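Local coordinates for CdiI immunity protein (Yersinia kristensenii ATCC 33638, PDB 5E3E) that binds the RNase A-like CdiA toxin domain of contact-dependent growth inhibition and so probably protects the cell that makes it, at residues 67-72 against 87-92. Sequence-based numbering, arbitrary orientation.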
ATOM      1  N   ASP A  67      -5.215  -9.958 -10.929  1.00 13.75           N
ATOM      2  CA  ASP A  67      -6.223  -8.950 -10.575  1.00 14.67           C
ATOM      3  C   ASP A  67      -6.419  -8.901  -9.063  1.00 13.42           C
ATOM      4  O   ASP A  67      -6.523  -7.829  -8.483  1.00 12.93           O
ATOM      5  CB  ASP A  67      -7.556  -9.314 -11.235  1.00 16.64           C
ATOM      6  CG  ASP A  67      -8.582  -8.256 -11.090  1.00 18.85           C
ATOM      7  OD1 ASP A  67      -8.254  -7.083 -11.301  1.00 21.28           O
ATOM      8  OD2 ASP A  67      -9.763  -8.617 -10.850  1.00 22.80           O
ATOM      9  N   ILE A  68      -6.380 -10.057  -8.411  1.00 12.52           N
ATOM     10  CA  ILE A  68      -6.510 -10.095  -6.967  1.00 12.38           C
ATOM     11  C   ILE A  68      -5.354  -9.343  -6.289  1.00 12.30           C
ATOM     12  O   ILE A  68      -5.577  -8.505  -5.411  1.00 12.52           O
ATOM     13  CB  ILE A  68      -6.567 -11.557  -6.467  1.00 12.22           C
ATOM     14  CG1 ILE A  68      -7.960 -12.169  -6.815  1.00 12.50           C
ATOM     15  CG2 ILE A  68      -6.340 -11.651  -4.979  1.00 12.31           C
ATOM     16  CD1 ILE A  68      -7.988 -13.667  -6.900  1.00 12.80           C
ATOM     17  N   LEU A  69      -4.136  -9.677  -6.674  1.00 12.10           N
ATOM     18  CA  LEU A  69      -2.951  -9.073  -6.006  1.00 12.16           C
ATOM     19  C   LEU A  69      -2.783  -7.588  -6.291  1.00 12.22           C
ATOM     20  O   LEU A  69      -2.580  -6.798  -5.365  1.00 12.55           O
ATOM     21  CB  LEU A  69      -1.670  -9.823  -6.338  1.00 12.41           C
ATOM     22  CG  LEU A  69      -1.667 -11.321  -6.029  1.00 12.59           C
ATOM     23  CD1 LEU A  69      -0.327 -11.925  -6.416  1.00 12.84           C
ATOM     24  CD2 LEU A  69      -1.932 -11.604  -4.566  1.00 13.08           C
ATOM     25  N   LEU A  70      -2.855  -7.221  -7.564  1.00 12.47           N
ATOM     26  CA  LEU A  70      -2.646  -5.842  -8.000  1.00 13.07           C
ATOM     27  C   LEU A  70      -3.815  -4.909  -7.777  1.00 14.13           C
ATOM     28  O   LEU A  70      -3.597  -3.773  -7.390  1.00 14.46           O
ATOM     29  CB  LEU A  70      -2.216  -5.814  -9.473  1.00 13.06           C
ATOM     30  CG  LEU A  70      -0.826  -6.333  -9.801  1.00 13.06           C
ATOM     31  CD1 LEU A  70      -0.574  -6.185 -11.286  1.00 13.56           C
ATOM     32  CD2 LEU A  70       0.305  -5.640  -9.037  1.00 13.05           C
ATOM     33  N   ASN A  71      -5.038  -5.347  -8.051  1.00 14.76           N
ATOM     34  CA  ASN A  71      -6.190  -4.469  -8.006  1.00 16.50           C
ATOM     35  C   ASN A  71      -7.080  -4.598  -6.790  1.00 17.29           C
ATOM     36  O   ASN A  71      -7.463  -3.587  -6.212  1.00 19.48           O
ATOM     37  CB  ASN A  71      -6.995  -4.636  -9.280  1.00 17.53           C
ATOM     38  CG  ASN A  71      -6.147  -4.366 -10.508  1.00 18.28           C
ATOM     39  OD1 ASN A  71      -5.353  -3.416 -10.518  1.00 19.23           O
ATOM     40  ND2 ASN A  71      -6.217  -5.254 -11.499  1.00 19.48           N
ATOM     41  N   LYS A  72      -7.348  -5.817  -6.339  1.00 16.50           N
ATOM     42  CA  LYS A  72      -8.240  -5.998  -5.195  1.00 16.50           C
ATOM     43  C   LYS A  72      -7.482  -5.799  -3.894  1.00 15.91           C
ATOM     44  O   LYS A  72      -7.836  -4.933  -3.100  1.00 15.59           O
ATOM     45  CB  LYS A  72      -8.915  -7.366  -5.255  1.00 17.15           C
ATOM     46  CG  LYS A  72      -9.706  -7.553  -6.540  1.00 18.51           C
ATOM     47  CD  LYS A  72     -10.519  -8.834  -6.579  1.00 19.85           C
ATOM     48  CE  LYS A  72     -11.432  -8.869  -7.788  1.00 21.65           C
ATOM     49  NZ  LYS A  72     -11.635 -10.261  -8.279  1.00 23.20           N
ATOM     50  N   GLU A  87       1.627 -16.710  -9.260  1.00 13.71           N
ATOM     51  CA  GLU A  87       2.037 -17.878  -8.452  1.00 14.74           C
ATOM     52  C   GLU A  87       3.505 -17.825  -8.104  1.00 14.01           C
ATOM     53  O   GLU A  87       3.896 -18.081  -6.979  1.00 13.58           O
ATOM     54  CB  GLU A  87       1.775 -19.177  -9.221  1.00 16.56           C
ATOM     55  CG  GLU A  87       2.210 -20.450  -8.506  1.00 18.68           C
ATOM     56  CD  GLU A  87       1.988 -21.709  -9.321  1.00 21.19           C
ATOM     57  OE1 GLU A  87       2.492 -22.770  -8.895  1.00 24.25           O
ATOM     58  OE2 GLU A  87       1.289 -21.664 -10.355  1.00 23.04           O
ATOM     59  N   GLU A  88       4.346 -17.563  -9.082  1.00 13.97           N
ATOM     60  CA  GLU A  88       5.790 -17.586  -8.803  1.00 14.25           C
ATOM     61  C   GLU A  88       6.185 -16.465  -7.811  1.00 13.04           C
ATOM     62  O   GLU A  88       7.029 -16.661  -6.949  1.00 13.20           O
ATOM     63  CB  GLU A  88       6.613 -17.551 -10.076  1.00 15.72           C
ATOM     64  CG  GLU A  88       6.469 -18.798 -10.950  1.00 18.36           C
ATOM     65  CD  GLU A  88       6.643 -20.120 -10.218  1.00 22.12           C
ATOM     66  OE1 GLU A  88       7.560 -20.227  -9.384  1.00 24.61           O
ATOM     67  OE2 GLU A  88       5.858 -21.084 -10.464  1.00 27.68           O
ATOM     68  N   TRP A  89       5.590 -15.292  -7.927  1.00 12.08           N
ATOM     69  CA  TRP A  89       5.927 -14.211  -7.011  1.00 11.58           C
ATOM     70  C   TRP A  89       5.457 -14.589  -5.610  1.00 11.37           C
ATOM     71  O   TRP A  89       6.190 -14.390  -4.647  1.00 11.01           O
ATOM     72  CB  TRP A  89       5.326 -12.867  -7.413  1.00 11.46           C
ATOM     73  CG  TRP A  89       5.835 -11.780  -6.537  1.00 11.49           C
ATOM     74  CD1 TRP A  89       7.153 -11.552  -6.222  1.00 11.55           C
ATOM     75  CD2 TRP A  89       5.080 -10.826  -5.791  1.00 11.74           C
ATOM     76  NE1 TRP A  89       7.261 -10.501  -5.349  1.00 11.78           N
ATOM     77  CE2 TRP A  89       6.000 -10.030  -5.079  1.00 11.81           C
ATOM     78  CE3 TRP A  89       3.717 -10.521  -5.708  1.00 11.96           C
ATOM     79  CZ2 TRP A  89       5.603  -8.976  -4.276  1.00 12.32           C
ATOM     80  CZ3 TRP A  89       3.332  -9.489  -4.900  1.00 12.38           C
ATOM     81  CH2 TRP A  89       4.255  -8.721  -4.208  1.00 12.56           C
ATOM     82  N   LEU A  90       4.236 -15.136  -5.476  1.00 11.45           N
ATOM     83  CA  LEU A  90       3.772 -15.516  -4.133  1.00 11.61           C
ATOM     84  C   LEU A  90       4.682 -16.598  -3.507  1.00 11.68           C
ATOM     85  O   LEU A  90       4.905 -16.573  -2.295  1.00 11.55           O
ATOM     86  CB  LEU A  90       2.329 -16.010  -4.140  1.00 12.13           C
ATOM     87  CG  LEU A  90       1.235 -14.980  -4.428  1.00 12.46           C
ATOM     88  CD1 LEU A  90      -0.142 -15.620  -4.419  1.00 13.23           C
ATOM     89  CD2 LEU A  90       1.253 -13.845  -3.466  1.00 12.61           C
ATOM     90  N   LYS A  91       5.115 -17.572  -4.297  1.00 12.03           N
ATOM     91  CA  LYS A  91       6.011 -18.623  -3.795  1.00 12.65           C
ATOM     92  C   LYS A  91       7.331 -18.006  -3.327  1.00 12.24           C
ATOM     93  O   LYS A  91       7.902 -18.422  -2.267  1.00 12.21           O
ATOM     94  CB  LYS A  91       6.277 -19.682  -4.866  1.00 13.84           C
ATOM     95  CG  LYS A  91       5.074 -20.593  -5.118  1.00 15.52           C
ATOM     96  CD  LYS A  91       5.453 -21.708  -6.088  1.00 18.02           C
ATOM     97  CE  LYS A  91       4.326 -22.731  -6.211  1.00 20.86           C
ATOM     98  NZ  LYS A  91       4.634 -23.903  -7.094  1.00 23.94           N
ATOM     99  N   HIS A  92       7.784 -17.001  -4.078  1.00 11.73           N
ATOM    100  CA  HIS A  92       8.983 -16.229  -3.676  1.00 11.93           C
ATOM    101  C   HIS A  92       8.795 -15.476  -2.330  1.00 11.86           C
ATOM    102  O   HIS A  92       9.697 -15.505  -1.454  1.00 12.24           O
ATOM    103  CB  HIS A  92       9.363 -15.256  -4.791  1.00 11.88           C
ATOM    104  CG  HIS A  92      10.449 -14.310  -4.414  1.00 11.95           C
ATOM    105  ND1 HIS A  92      11.772 -14.685  -4.321  1.00 12.50           N
ATOM    106  CD2 HIS A  92      10.402 -13.006  -4.086  1.00 12.10           C
ATOM    107  CE1 HIS A  92      12.502 -13.637  -3.976  1.00 12.70           C
ATOM    108  NE2 HIS A  92      11.699 -12.594  -3.868  1.00 12.60           N
TER
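In the apolar core of this all-helical immunity protein, helix 62-72 meets helix 86-96 through one leucine of the former, Leu69, set against Leu90 and Trp89 of the latter. Leu69 and Leu90 reach toward each other tip to tip, bridging backbones whose CA atoms stay 9.5 Å apart. Both side chains have CG beside the backbone N and anti to the carbonyl carbon (chi1 -56° and -69°), a first torsion that, with an extended second one, sends the methyl groups toward the other helix. Leu69 CD1 lies 3.9 Å from Leu90 CD2, and Leu69 CD2 comes to 4.0 Å from the same methyl, so Leu90 CD2 touches both branches of its partner. The indole of Trp89 is met at its edge, near the ring plane, with Leu69 CD1 4.3 Å from Trp89 CE3. No hydrogen bond joins the two segments. Within one helix each, Asn71 ND2 donates to the anti lone pair of Asp67 OD1 (2.7 Å, 169°), and Lys91 NZ forms a salt bridge with Glu87 OE1 at 3.0 Å. Beyond the leucine contact, Asn71 packs on Lys26 of the toxin chain. Leu55 of helix 42-56 touches Leu69, and Ile52 and Leu56 touch Leu90; with the aromatic cluster of Tyr79, Trp83 and Phe18 around Trp89, they close over this leucine contact between two helices, as in the hydrophobic core of a compact helical domain.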